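Local coordinates for protein putative acetyltransferase (PDB 3LD2) that binds coenzyme A and, as a member of the GNAT family, probably transfers an acyl group from it to an acceptor, at residues Val49-Lys54 with Val93-Tyr98; Ser38-Ser43 with Thr81-Ala86; Gln143-His148 with Tyr187-Glu192; Glu168-Lys173 with Asp183-Ser188. All coordinates share one frame; numbering follows the deposited sequence.

Contact 1. Residues Val49-Lys54 with Val93-Tyr98; sequences VELENK and VGVLDY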
loop_
_atom_site.group_PDB
_atom_site.type_symbol
_atom_site.label_atom_id
_atom_site.label_comp_id
_atom_site.label_asym_id
_atom_site.label_seq_id
_atom_site.Cartn_x
_atom_site.Cartn_y
_atom_site.Cartn_z
ATOM N N VAL A 49 -6.924 11.279 -2.520
ATOM C CA VAL A 49 -8.303 10.832 -2.334
ATOM C C VAL A 49 -8.988 10.332 -3.629
ATOM O O VAL A 49 -9.492 9.209 -3.671
ATOM C CB VAL A 49 -9.157 11.913 -1.660
ATOM C CG1 VAL A 49 -10.645 11.521 -1.682
ATOM C CG2 VAL A 49 -8.684 12.113 -0.236
ATOM N N GLU A 50 -8.995 11.155 -4.671
ATOM C CA GLU A 50 -9.583 10.790 -5.955
ATOM C C GLU A 50 -8.971 9.534 -6.529
ATOM O O GLU A 50 -9.674 8.652 -7.005
ATOM C CB GLU A 50 -9.395 11.915 -6.970
ATOM C CG GLU A 50 -10.550 12.907 -7.030
ATOM C CD GLU A 50 -11.865 12.287 -7.546
ATOM O OE1 GLU A 50 -12.805 12.182 -6.727
ATOM O OE2 GLU A 50 -11.959 11.915 -8.750
ATOM N N LEU A 51 -7.647 9.467 -6.503
ATOM C CA LEU A 51 -6.942 8.326 -7.052
ATOM C C LEU A 51 -7.294 7.045 -6.299
ATOM O O LEU A 51 -7.503 5.995 -6.904
ATOM C CB LEU A 51 -5.433 8.564 -7.011
ATOM C CG LEU A 51 -4.548 7.323 -7.174
ATOM C CD1 LEU A 51 -4.963 6.498 -8.392
ATOM C CD2 LEU A 51 -3.133 7.736 -7.313
ATOM N N GLU A 52 -7.355 7.126 -4.978
ATOM C CA GLU A 52 -7.545 5.928 -4.190
ATOM C C GLU A 52 -8.938 5.422 -4.412
ATOM O O GLU A 52 -9.168 4.210 -4.501
ATOM C CB GLU A 52 -7.318 6.198 -2.712
ATOM C CG GLU A 52 -5.935 5.790 -2.283
ATOM C CD GLU A 52 -5.679 6.066 -0.835
ATOM O OE1 GLU A 52 -4.757 6.853 -0.586
ATOM O OE2 GLU A 52 -6.404 5.530 0.049
ATOM N N ASN A 53 -9.867 6.365 -4.501
ATOM C CA ASN A 53 -11.260 6.007 -4.599
ATOM C C ASN A 53 -11.598 5.488 -6.004
ATOM O O ASN A 53 -12.641 4.869 -6.200
ATOM C CB ASN A 53 -12.158 7.169 -4.182
ATOM C CG ASN A 53 -12.270 7.322 -2.662
ATOM O OD1 ASN A 53 -11.963 6.404 -1.903
ATOM N ND2 ASN A 53 -12.729 8.484 -2.218
ATOM N N LYS A 54 -10.715 5.713 -6.970
ATOM C CA LYS A 54 -10.903 5.111 -8.290
ATOM C C LYS A 54 -10.252 3.748 -8.292
ATOM O O LYS A 54 -10.534 2.923 -9.158
ATOM C CB LYS A 54 -10.280 5.958 -9.424
ATOM C CG LYS A 54 -10.942 7.316 -9.684
ATOM C CD LYS A 54 -10.002 8.277 -10.422
ATOM C CE LYS A 54 -10.584 9.697 -10.475
ATOM N NZ LYS A 54 -10.009 10.502 -11.595
ATOM N N VAL A 93 0.116 10.120 -9.876
ATOM C CA VAL A 93 -0.228 8.886 -10.589
ATOM C C VAL A 93 0.020 7.627 -9.761
ATOM O O VAL A 93 -0.247 6.513 -10.217
ATOM C CB VAL A 93 0.554 8.730 -11.925
ATOM C CG1 VAL A 93 0.034 9.708 -12.962
ATOM C CG2 VAL A 93 2.069 8.860 -11.697
ATOM N N GLY A 94 0.543 7.814 -8.555
ATOM C CA GLY A 94 0.782 6.721 -7.633
ATOM C C GLY A 94 0.932 7.203 -6.197
ATOM O O GLY A 94 1.351 8.343 -5.950
ATOM N N VAL A 95 0.582 6.347 -5.241
ATOM C CA VAL A 95 0.745 6.697 -3.836
ATOM C C VAL A 95 1.052 5.481 -2.950
ATOM O O VAL A 95 0.484 4.400 -3.130
ATOM C CB VAL A 95 -0.477 7.468 -3.293
ATOM C CG1 VAL A 95 -1.754 6.646 -3.461
ATOM C CG2 VAL A 95 -0.243 7.864 -1.833
ATOM N N LEU A 96 1.973 5.667 -2.007
ATOM C CA LEU A 96 2.322 4.633 -1.058
ATOM C C LEU A 96 2.372 5.248 0.338
ATOM O O LEU A 96 3.137 6.192 0.581
ATOM C CB LEU A 96 3.663 3.981 -1.413
ATOM C CG LEU A 96 4.092 2.818 -0.479
ATOM C CD1 LEU A 96 5.056 1.825 -1.125
ATOM C CD2 LEU A 96 4.681 3.312 0.858
ATOM N N ASP A 97 1.544 4.734 1.246
ATOM C CA ASP A 97 1.597 5.147 2.647
ATOM C C ASP A 97 2.107 3.997 3.503
ATOM O O ASP A 97 1.835 2.832 3.215
ATOM C CB ASP A 97 0.231 5.576 3.145
ATOM C CG ASP A 97 -0.716 4.411 3.304
ATOM O OD1 ASP A 97 -1.037 3.783 2.281
ATOM O OD2 ASP A 97 -1.148 4.120 4.441
ATOM N N TYR A 98 2.867 4.321 4.542
ATOM C CA TYR A 98 3.398 3.296 5.438
ATOM C C TYR A 98 3.385 3.731 6.877
ATOM O O TYR A 98 3.333 4.913 7.189
ATOM C CB TYR A 98 4.801 2.842 5.025
ATOM C CG TYR A 98 5.882 3.887 5.095
ATOM C CD1 TYR A 98 6.641 4.044 6.248
ATOM C CD2 TYR A 98 6.171 4.699 3.999
ATOM C CE1 TYR A 98 7.654 4.988 6.326
ATOM C CE2 TYR A 98 7.180 5.656 4.056
ATOM C CZ TYR A 98 7.919 5.806 5.233
ATOM O OH TYR A 98 8.936 6.747 5.330
#
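Helix 45-55 of this GNAT fold lies across the mixed sheet and meets strand 92-100 through Leu51 and Glu52, which face Val93, Gly94 and Val95. The two axes run at right angles, with a closest approach of 9.1 Å, and only Leu51 and Glu52 of segment 49-54 touch segment 93-98. Leu51 leads: with CG anti to its backbone nitrogen (chi1 163°), the side chain reaches the sheet and sets its CD2 methyl against the peptide link between Val93 and Gly94, 3.9 Å from Gly94 N. That link belongs to a classic beta bulge, in which Val93 and Gly94 both face Ala86 of the neighbouring strand. The same methyl, Leu51 CD2, also meets Val95 CG1 at 4.2 Å, and no hydrogen bond joins segments 49-54 and 93-98. Val95 is further enclosed by Val85 from strand 82-88. The contact is buried, and the side chain of Leu51 comes to about 7 Å from the bound coenzyme A; Gly94 and Val95 lie near the cofactor-binding residues Val117 and Ile115. Glu52 runs across Val95 at about a right angle, its chain extended beyond CG; OE2 makes a weak hydrogen bond to Trp56 NE1, while Glu52 OE1 lies 4.2 Å from Val95 CG1.

Contact 2. Residues Ser38-Ser43 with Thr81-Ala86; sequences SPMLLS and THFLVA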
loop_
_atom_site.group_PDB
_atom_site.type_symbol
_atom_site.label_atom_id
_atom_site.label_comp_id
_atom_site.label_asym_id
_atom_site.label_seq_id
_atom_site.Cartn_x
_atom_site.Cartn_y
_atom_site.Cartn_z
ATOM N N SER A 38 8.227 11.741 -4.573
ATOM C CA SER A 38 8.419 12.823 -3.636
ATOM C C SER A 38 7.482 12.654 -2.439
ATOM O O SER A 38 6.519 11.876 -2.501
ATOM C CB SER A 38 8.137 14.141 -4.349
ATOM O OG SER A 38 6.752 14.275 -4.618
ATOM N N PRO A 39 7.771 13.374 -1.336
ATOM C CA PRO A 39 6.920 13.367 -0.138
ATOM C C PRO A 39 5.548 13.945 -0.461
ATOM O O PRO A 39 5.457 14.903 -1.215
ATOM C CB PRO A 39 7.652 14.317 0.816
ATOM C CG PRO A 39 9.041 14.431 0.286
ATOM C CD PRO A 39 9.000 14.172 -1.167
HETATM N N MSE A 40 4.488 13.395 0.101
HETATM C CA MSE A 40 3.155 13.929 -0.169
HETATM C C MSE A 40 2.945 15.303 0.491
HETATM O O MSE A 40 3.300 15.510 1.652
HETATM C CB MSE A 40 2.075 12.945 0.292
HETATM C CG MSE A 40 0.667 13.386 -0.074
HETATM SE SE MSE A 40 -0.817 12.369 0.772
HETATM C CE MSE A 40 -0.752 13.041 2.626
ATOM N N LEU A 41 2.354 16.231 -0.257
ATOM C CA LEU A 41 2.048 17.558 0.243
ATOM C C LEU A 41 0.638 17.637 0.759
ATOM O O LEU A 41 -0.255 16.917 0.307
ATOM C CB LEU A 41 2.160 18.594 -0.868
ATOM C CG LEU A 41 3.524 18.884 -1.450
ATOM C CD1 LEU A 41 3.320 19.778 -2.634
ATOM C CD2 LEU A 41 4.400 19.522 -0.389
ATOM N N LEU A 42 0.423 18.560 1.680
ATOM C CA LEU A 42 -0.894 18.761 2.215
ATOM C C LEU A 42 -1.778 19.098 1.034
ATOM O O LEU A 42 -2.924 18.677 0.966
ATOM C CB LEU A 42 -0.865 19.922 3.195
ATOM C CG LEU A 42 -1.610 19.713 4.502
ATOM C CD1 LEU A 42 -0.810 18.769 5.347
ATOM C CD2 LEU A 42 -1.770 21.049 5.226
ATOM N N SER A 43 -1.228 19.858 0.088
ATOM C CA SER A 43 -2.019 20.294 -1.065
ATOM C C SER A 43 -2.266 19.177 -2.104
ATOM O O SER A 43 -3.065 19.359 -3.018
ATOM C CB SER A 43 -1.429 21.560 -1.722
ATOM O OG SER A 43 -0.160 21.332 -2.315
ATOM N N THR A 81 1.526 8.290 9.940
ATOM C CA THR A 81 1.600 7.570 8.677
ATOM C C THR A 81 2.313 8.462 7.662
ATOM O O THR A 81 1.996 9.635 7.544
ATOM C CB THR A 81 0.207 7.233 8.164
ATOM O OG1 THR A 81 -0.538 6.604 9.211
ATOM C CG2 THR A 81 0.302 6.296 6.964
ATOM N N HIS A 82 3.279 7.919 6.940
ATOM C CA HIS A 82 3.980 8.702 5.933
ATOM C C HIS A 82 3.529 8.323 4.513
ATOM O O HIS A 82 3.111 7.195 4.277
ATOM C CB HIS A 82 5.477 8.522 6.093
ATOM C CG HIS A 82 5.926 8.511 7.523
ATOM N ND1 HIS A 82 5.806 9.607 8.353
ATOM C CD2 HIS A 82 6.497 7.535 8.272
ATOM C CE1 HIS A 82 6.279 9.305 9.551
ATOM N NE2 HIS A 82 6.703 8.054 9.529
ATOM N N PHE A 83 3.590 9.280 3.583
ATOM C CA PHE A 83 3.114 9.085 2.209
ATOM C C PHE A 83 4.175 9.419 1.158
ATOM O O PHE A 83 4.715 10.529 1.116
ATOM C CB PHE A 83 1.886 9.951 1.930
ATOM C CG PHE A 83 0.713 9.697 2.838
ATOM C CD1 PHE A 83 -0.459 9.141 2.334
ATOM C CD2 PHE A 83 0.764 10.039 4.176
ATOM C CE1 PHE A 83 -1.561 8.922 3.148
ATOM C CE2 PHE A 83 -0.331 9.821 5.008
ATOM C CZ PHE A 83 -1.507 9.258 4.481
ATOM N N LEU A 84 4.472 8.457 0.295
ATOM C CA LEU A 84 5.251 8.723 -0.906
ATOM C C LEU A 84 4.279 8.859 -2.068
ATOM O O LEU A 84 3.295 8.101 -2.179
ATOM C CB LEU A 84 6.239 7.599 -1.175
ATOM C CG LEU A 84 7.247 7.383 -0.044
ATOM C CD1 LEU A 84 8.121 6.182 -0.338
ATOM C CD2 LEU A 84 8.103 8.625 0.157
ATOM N N VAL A 85 4.547 9.820 -2.936
ATOM C CA VAL A 85 3.674 10.058 -4.066
ATOM C C VAL A 85 4.469 10.060 -5.384
ATOM O O VAL A 85 5.643 10.429 -5.425
ATOM C CB VAL A 85 2.874 11.352 -3.822
ATOM C CG1 VAL A 85 2.841 12.220 -5.043
ATOM C CG2 VAL A 85 1.470 11.030 -3.339
ATOM N N ALA A 86 3.867 9.576 -6.459
ATOM C CA ALA A 86 4.552 9.640 -7.749
ATOM C C ALA A 86 3.796 10.565 -8.687
ATOM O O ALA A 86 2.571 10.548 -8.741
ATOM C CB ALA A 86 4.738 8.262 -8.348
#
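Met40, a selenomethionine here, packs tightly against Phe83: Met40 CB and Phe83 CB stand 3.4 Å apart, and the two side chains continue side by side in the same direction. Met40 CG is anti to its own backbone nitrogen (chi1 -175°) and the chain bends only at its last torsion, which folds the methyl over the ring. Met40 CE sits 3.7 Å from the centroid of the Phe83 ring, 15° off the normal, a CH-pi contact. The selenium approaches the same ring obliquely in a Met-aromatic contact. Nearer the backbone, Met40 CG touches Val85 CG2 at 4.1 Å, and Phe77, Ile45 and Val48 of two helices close around the methionine. This packing sits where strand 35-39, an outermost strand of the GNAT sheet, pairs antiparallel with strand 82-88. Ser38 and Val85 form a hydrogen-bonded pair, with Ser38 N to Val85 O at 3.0 Å and Val85 N to Ser38 O at 2.9 Å. Beyond it, Met40 N reaches Phe83 O at 3.0 Å. The other side is looser: at the non-hydrogen-bonded pair Pro39 and Leu84 the side chains diverge, and the side-chain atoms of the exposed Pro39 come no nearer than 4.8 Å to segment 81-86.

Contact 3. Residues Gln143-His148 with Tyr187-Glu192; sequences QKVLIH and YSYDLE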
loop_
_atom_site.group_PDB
_atom_site.type_symbol
_atom_site.label_atom_id
_atom_site.label_comp_id
_atom_site.label_asym_id
_atom_site.label_seq_id
_atom_site.Cartn_x
_atom_site.Cartn_y
_atom_site.Cartn_z
ATOM N N GLN A 143 12.716 -4.151 11.168
ATOM C CA GLN A 143 13.331 -5.447 10.894
ATOM C C GLN A 143 12.582 -6.153 9.773
ATOM O O GLN A 143 13.168 -6.881 8.969
ATOM C CB GLN A 143 13.280 -6.329 12.146
ATOM C CG GLN A 143 14.184 -5.881 13.285
ATOM C CD GLN A 143 15.642 -5.940 12.902
ATOM O OE1 GLN A 143 16.289 -4.901 12.761
ATOM N NE2 GLN A 143 16.169 -7.157 12.704
ATOM N N LYS A 144 11.274 -5.916 9.732
ATOM C CA LYS A 144 10.378 -6.737 8.957
ATOM C C LYS A 144 9.213 -5.933 8.410
ATOM O O LYS A 144 8.592 -5.138 9.130
ATOM C CB LYS A 144 9.838 -7.861 9.842
ATOM C CG LYS A 144 8.961 -8.851 9.133
ATOM C CD LYS A 144 8.063 -9.558 10.111
ATOM C CE LYS A 144 7.458 -10.811 9.496
ATOM N NZ LYS A 144 6.945 -11.734 10.535
ATOM N N VAL A 145 8.937 -6.151 7.127
ATOM C CA VAL A 145 7.733 -5.647 6.493
ATOM C C VAL A 145 6.703 -6.761 6.445
ATOM O O VAL A 145 7.015 -7.899 6.127
ATOM C CB VAL A 145 7.964 -5.232 5.030
ATOM C CG1 VAL A 145 6.740 -4.513 4.505
ATOM C CG2 VAL A 145 9.190 -4.390 4.904
ATOM N N LEU A 146 5.465 -6.411 6.714
ATOM C CA LEU A 146 4.404 -7.366 6.613
ATOM C C LEU A 146 3.109 -6.739 6.042
ATOM O O LEU A 146 2.664 -5.679 6.501
ATOM C CB LEU A 146 4.196 -8.012 7.983
ATOM C CG LEU A 146 3.277 -9.216 8.054
ATOM C CD1 LEU A 146 3.784 -10.223 9.037
ATOM C CD2 LEU A 146 1.898 -8.731 8.449
ATOM N N ILE A 147 2.524 -7.408 5.041
ATOM C CA ILE A 147 1.263 -6.969 4.428
ATOM C C ILE A 147 0.246 -8.088 4.224
ATOM O O ILE A 147 0.587 -9.273 4.151
ATOM C CB ILE A 147 1.495 -6.324 3.057
ATOM C CG1 ILE A 147 2.313 -7.269 2.179
ATOM C CG2 ILE A 147 2.182 -4.948 3.210
ATOM C CD1 ILE A 147 2.715 -6.679 0.854
ATOM N N HIS A 148 -1.010 -7.683 4.124
ATOM C CA HIS A 148 -2.126 -8.574 3.850
ATOM C C HIS A 148 -2.610 -8.348 2.422
ATOM O O HIS A 148 -2.877 -7.210 2.039
ATOM C CB HIS A 148 -3.273 -8.253 4.788
ATOM C CG HIS A 148 -3.023 -8.656 6.203
ATOM N ND1 HIS A 148 -3.642 -9.739 6.786
ATOM C CD2 HIS A 148 -2.219 -8.124 7.154
ATOM C CE1 HIS A 148 -3.238 -9.851 8.038
ATOM N NE2 HIS A 148 -2.374 -8.883 8.287
ATOM N N TYR A 187 2.109 -11.419 3.215
ATOM C CA TYR A 187 3.438 -11.313 2.623
ATOM C C TYR A 187 4.409 -10.559 3.516
ATOM O O TYR A 187 4.048 -9.594 4.189
ATOM C CB TYR A 187 3.367 -10.639 1.249
ATOM C CG TYR A 187 2.927 -11.565 0.140
ATOM C CD1 TYR A 187 3.855 -12.247 -0.636
ATOM C CD2 TYR A 187 1.579 -11.775 -0.122
ATOM C CE1 TYR A 187 3.456 -13.104 -1.634
ATOM C CE2 TYR A 187 1.164 -12.631 -1.133
ATOM C CZ TYR A 187 2.101 -13.292 -1.874
ATOM O OH TYR A 187 1.689 -14.124 -2.880
ATOM N N SER A 188 5.660 -10.975 3.528
ATOM C CA SER A 188 6.594 -10.286 4.389
ATOM C C SER A 188 7.875 -9.997 3.652
ATOM O O SER A 188 8.083 -10.472 2.538
ATOM C CB SER A 188 6.823 -11.049 5.709
ATOM O OG SER A 188 7.417 -12.304 5.478
ATOM N N TYR A 189 8.722 -9.179 4.265
ATOM C CA TYR A 189 9.988 -8.819 3.657
ATOM C C TYR A 189 11.016 -8.673 4.751
ATOM O O TYR A 189 10.779 -7.977 5.739
ATOM C CB TYR A 189 9.849 -7.500 2.884
ATOM C CG TYR A 189 10.974 -7.224 1.908
ATOM C CD1 TYR A 189 10.770 -7.308 0.534
ATOM C CD2 TYR A 189 12.232 -6.869 2.361
ATOM C CE1 TYR A 189 11.791 -7.061 -0.360
ATOM C CE2 TYR A 189 13.260 -6.617 1.477
ATOM C CZ TYR A 189 13.037 -6.706 0.124
ATOM O OH TYR A 189 14.075 -6.448 -0.740
ATOM N N ASP A 190 12.163 -9.317 4.571
ATOM C CA ASP A 190 13.215 -9.320 5.580
ATOM C C ASP A 190 14.079 -8.065 5.453
ATOM O O ASP A 190 14.874 -7.942 4.527
ATOM C CB ASP A 190 14.066 -10.594 5.443
ATOM C CG ASP A 190 14.790 -10.979 6.746
ATOM O OD1 ASP A 190 14.705 -12.161 7.173
ATOM O OD2 ASP A 190 15.447 -10.097 7.344
ATOM N N LEU A 191 13.892 -7.115 6.360
ATOM C CA LEU A 191 14.785 -5.970 6.416
ATOM C C LEU A 191 16.098 -6.400 7.065
ATOM O O LEU A 191 17.140 -5.808 6.816
ATOM C CB LEU A 191 14.170 -4.799 7.177
ATOM C CG LEU A 191 13.272 -3.840 6.405
ATOM C CD1 LEU A 191 13.492 -3.936 4.884
ATOM C CD2 LEU A 191 11.845 -4.102 6.766
ATOM N N GLU A 192 16.024 -7.417 7.917
ATOM C CA GLU A 192 17.196 -8.183 8.360
ATOM C C GLU A 192 17.496 -8.024 9.845
ATOM O O GLU A 192 16.915 -8.745 10.672
ATOM C CB GLU A 192 18.426 -7.941 7.462
ATOM C CG GLU A 192 18.474 -8.898 6.258
ATOM C CD GLU A 192 18.649 -8.202 4.892
ATOM O OE1 GLU A 192 18.615 -6.949 4.819
ATOM O OE2 GLU A 192 18.811 -8.919 3.875
#
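Gln143 meets Leu191 and Glu192 where strands 144-150 and 180-190 pair antiparallel in the C-terminal half of the GNAT sheet. Its carbonyl oxygen accepts from Glu192 N at 3.1 Å, in the carbonyl plane on a lone pair, and more weakly from Leu191 N, so the last modelled residues are held just past the strand. Lys144, opposite Asp190 in a non-hydrogen-bonded pair, stretches across the neighbouring strand: CG is anti to the backbone nitrogen (chi1 -176°) and the extended chain lays CE against Ser188 CB at 3.8 Å, carrying NZ on to a salt bridge with Glu168. Val145 faces Tyr189 in a hydrogen-bonded pair. The bond from Val145 N to Tyr189 O is 2.9 Å and nearly straight, whereas the return bond from Tyr189 N to Val145 O is more bent, 142° at the hydrogen. Val145 CB lies beside Tyr189 CB at 3.6 Å, and Val145 CG2 also meets Leu191 CD2. Leu146 opposes Ser188 at a CA-CA distance of 4.3 Å, and its own CA contacts Tyr187 O. Ile147 and Tyr187 form the next hydrogen-bonded pair with two 2.8 Å bonds, Ile147 N to Tyr187 O and Tyr187 N to Ile147 O. On the face shared with Val145, covered here by Val157 and Tyr160 of helix 154-162, Ile147 CG1 packs against Tyr187 CB at 3.7 Å.

Contact 4. Residues Glu168-Lys173 with Asp183-Ser188; sequences EARLTK and DDLIYS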
loop_
_atom_site.group_PDB
_atom_site.type_symbol
_atom_site.label_atom_id
_atom_site.label_comp_id
_atom_site.label_asym_id
_atom_site.label_seq_id
_atom_site.Cartn_x
_atom_site.Cartn_y
_atom_site.Cartn_z
ATOM N N GLU A 168 4.181 -15.605 3.570
ATOM C CA GLU A 168 4.489 -16.104 4.907
ATOM C C GLU A 168 3.338 -16.927 5.444
ATOM O O GLU A 168 3.539 -17.935 6.099
ATOM C CB GLU A 168 4.873 -14.969 5.876
ATOM C CG GLU A 168 5.205 -15.466 7.279
ATOM C CD GLU A 168 6.028 -14.485 8.111
ATOM O OE1 GLU A 168 6.876 -13.771 7.545
ATOM O OE2 GLU A 168 5.836 -14.444 9.347
ATOM N N ALA A 169 2.123 -16.520 5.127
ATOM C CA ALA A 169 0.974 -17.237 5.640
ATOM C C ALA A 169 -0.211 -17.115 4.719
ATOM O O ALA A 169 -0.284 -16.231 3.872
ATOM C CB ALA A 169 0.602 -16.724 7.021
ATOM N N ARG A 170 -1.164 -18.006 4.926
ATOM C CA ARG A 170 -2.395 -17.958 4.184
ATOM C C ARG A 170 -3.533 -18.213 5.153
ATOM O O ARG A 170 -3.552 -19.232 5.806
ATOM C CB ARG A 170 -2.362 -19.000 3.083
ATOM C CG ARG A 170 -3.702 -19.237 2.461
ATOM C CD ARG A 170 -3.636 -20.164 1.267
ATOM N NE ARG A 170 -4.994 -20.616 0.992
ATOM C CZ ARG A 170 -5.392 -21.882 1.041
ATOM N NH1 ARG A 170 -4.517 -22.849 1.318
ATOM N NH2 ARG A 170 -6.660 -22.174 0.794
ATOM N N LEU A 171 -4.444 -17.252 5.285
ATOM C CA LEU A 171 -5.634 -17.421 6.106
ATOM C C LEU A 171 -6.799 -17.753 5.193
ATOM O O LEU A 171 -7.189 -16.984 4.319
ATOM C CB LEU A 171 -5.949 -16.169 6.909
ATOM C CG LEU A 171 -4.835 -15.670 7.828
ATOM C CD1 LEU A 171 -5.337 -14.526 8.710
ATOM C CD2 LEU A 171 -4.304 -16.824 8.672
ATOM N N THR A 172 -7.343 -18.925 5.441
ATOM C CA THR A 172 -8.358 -19.546 4.645
ATOM C C THR A 172 -9.732 -18.950 4.848
ATOM O O THR A 172 -10.204 -18.767 5.995
ATOM C CB THR A 172 -8.380 -21.017 5.011
ATOM O OG1 THR A 172 -7.553 -21.726 4.084
ATOM C CG2 THR A 172 -9.787 -21.574 5.006
ATOM N N LYS A 173 -10.362 -18.651 3.716
ATOM C CA LYS A 173 -11.731 -18.148 3.680
ATOM C C LYS A 173 -11.988 -16.997 4.634
ATOM O O LYS A 173 -13.032 -16.949 5.275
ATOM C CB LYS A 173 -12.719 -19.279 3.945
ATOM C CG LYS A 173 -12.787 -20.268 2.799
ATOM C CD LYS A 173 -13.422 -21.565 3.206
ATOM C CE LYS A 173 -12.359 -22.643 3.310
ATOM N NZ LYS A 173 -12.618 -23.616 4.421
ATOM N N ASP A 183 -9.305 -15.711 0.298
ATOM C CA ASP A 183 -8.259 -15.909 1.296
ATOM C C ASP A 183 -7.450 -14.637 1.550
ATOM O O ASP A 183 -7.389 -13.723 0.719
ATOM C CB ASP A 183 -7.289 -16.999 0.852
ATOM C CG ASP A 183 -7.933 -18.384 0.781
ATOM O OD1 ASP A 183 -8.964 -18.636 1.448
ATOM O OD2 ASP A 183 -7.369 -19.223 0.058
ATOM N N ASP A 184 -6.802 -14.604 2.699
ATOM C CA ASP A 184 -5.927 -13.510 3.054
ATOM C C ASP A 184 -4.498 -14.019 2.986
ATOM O O ASP A 184 -4.106 -14.899 3.756
ATOM C CB ASP A 184 -6.262 -13.041 4.462
ATOM C CG ASP A 184 -5.552 -11.763 4.843
ATOM O OD1 ASP A 184 -5.092 -11.032 3.934
ATOM O OD2 ASP A 184 -5.473 -11.491 6.064
ATOM N N LEU A 185 -3.716 -13.492 2.055
ATOM C CA LEU A 185 -2.332 -13.909 1.932
ATOM C C LEU A 185 -1.436 -12.885 2.580
ATOM O O LEU A 185 -1.542 -11.689 2.309
ATOM C CB LEU A 185 -1.939 -14.089 0.476
ATOM C CG LEU A 185 -2.879 -14.950 -0.355
ATOM C CD1 LEU A 185 -2.360 -15.008 -1.789
ATOM C CD2 LEU A 185 -2.997 -16.316 0.285
ATOM N N ILE A 186 -0.563 -13.367 3.455
ATOM C CA ILE A 186 0.247 -12.494 4.270
ATOM C C ILE A 186 1.641 -12.555 3.733
ATOM O O ILE A 186 2.257 -13.620 3.767
ATOM C CB ILE A 186 0.211 -12.928 5.740
ATOM C CG1 ILE A 186 -1.215 -12.776 6.252
ATOM C CG2 ILE A 186 1.181 -12.083 6.584
ATOM C CD1 ILE A 186 -1.368 -13.053 7.704
ATOM N N TYR A 187 2.109 -11.419 3.215
ATOM C CA TYR A 187 3.438 -11.313 2.623
ATOM C C TYR A 187 4.409 -10.559 3.516
ATOM O O TYR A 187 4.048 -9.594 4.189
ATOM C CB TYR A 187 3.367 -10.639 1.249
ATOM C CG TYR A 187 2.927 -11.565 0.140
ATOM C CD1 TYR A 187 3.855 -12.247 -0.636
ATOM C CD2 TYR A 187 1.579 -11.775 -0.122
ATOM C CE1 TYR A 187 3.456 -13.104 -1.634
ATOM C CE2 TYR A 187 1.164 -12.631 -1.133
ATOM C CZ TYR A 187 2.101 -13.292 -1.874
ATOM O OH TYR A 187 1.689 -14.124 -2.880
ATOM N N SER A 188 5.660 -10.975 3.528
ATOM C CA SER A 188 6.594 -10.286 4.389
ATOM C C SER A 188 7.875 -9.997 3.652
ATOM O O SER A 188 8.083 -10.472 2.538
ATOM C CB SER A 188 6.823 -11.049 5.709
ATOM O OG SER A 188 7.417 -12.304 5.478
#
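Arg170 and Asp183 bridge the beta hairpin of strands 166-177 and 180-190, whose first strand forms an outer border of the GNAT sheet within this chain. Backbone bonds set the antiparallel pairing: Leu171 and Asp184 exchange two bonds, Leu171 N to Asp184 O at 2.8 Å and Asp184 N to Leu171 O at 2.9 Å. At the other end Glu168 and Ala169 both face Ile186 in a classic beta bulge, and Ile186 O accepts from both amides, 2.8 Å from Glu168 N and 3.2 Å from Ala169 N.

Apolar contacts divide between the two faces. Arg170 and Leu185 run side by side, with Arg170 CG 3.7 Å from Leu185 CD2; on the opposite face Ile186 meets Ala169 CB and the side chain of Leu171.

Polar side chains hold both ends. Ser188 OG donates to Glu168 OE1 at 2.6 Å, on the anti side of the carboxylate, while Glu168 OE2 has a second partner on strand 144-150. Asp184 OD2 turns instead to His148 on the next strand. Asp183 uses both oxygens: OD1 receives Lys173 N where the chain turns a corner. Arg170, extended from CG to NE, makes a salt bridge to OD2, gripping it side-on from one face of the carboxylate, the planes 53° apart; the hydrogen bonds to Asp183 OD2 measure 2.9 Å from Arg170 NE and 3.1 Å from Arg170 NH2.

Overall arrangement
All four contacts reach one mixed sheet. Contacts 1 and 2 lie towards its N-terminal border and cross along the chain: strand 35-39 leads to helix 45-55, and strand 82-88 to its sheet neighbour 92-100. Their centres are 10 Å apart, and they touch through backbone bonds. Contacts 3 and 4 come later in sequence, share Tyr187 and Ser188 of strand 180-190, and have centres 13 Å apart. The centres of contacts 2 and 4, on opposite sides of the chain's centre, are 29 Å apart. Strand 110-117, carrying the coenzyme A-binding residues Ile115 and Val117, lies between: contact 2 pairs strands on one side of it and contacts 3 and 4 on the other, while contact 1 packs helix 45-55 on the sheet.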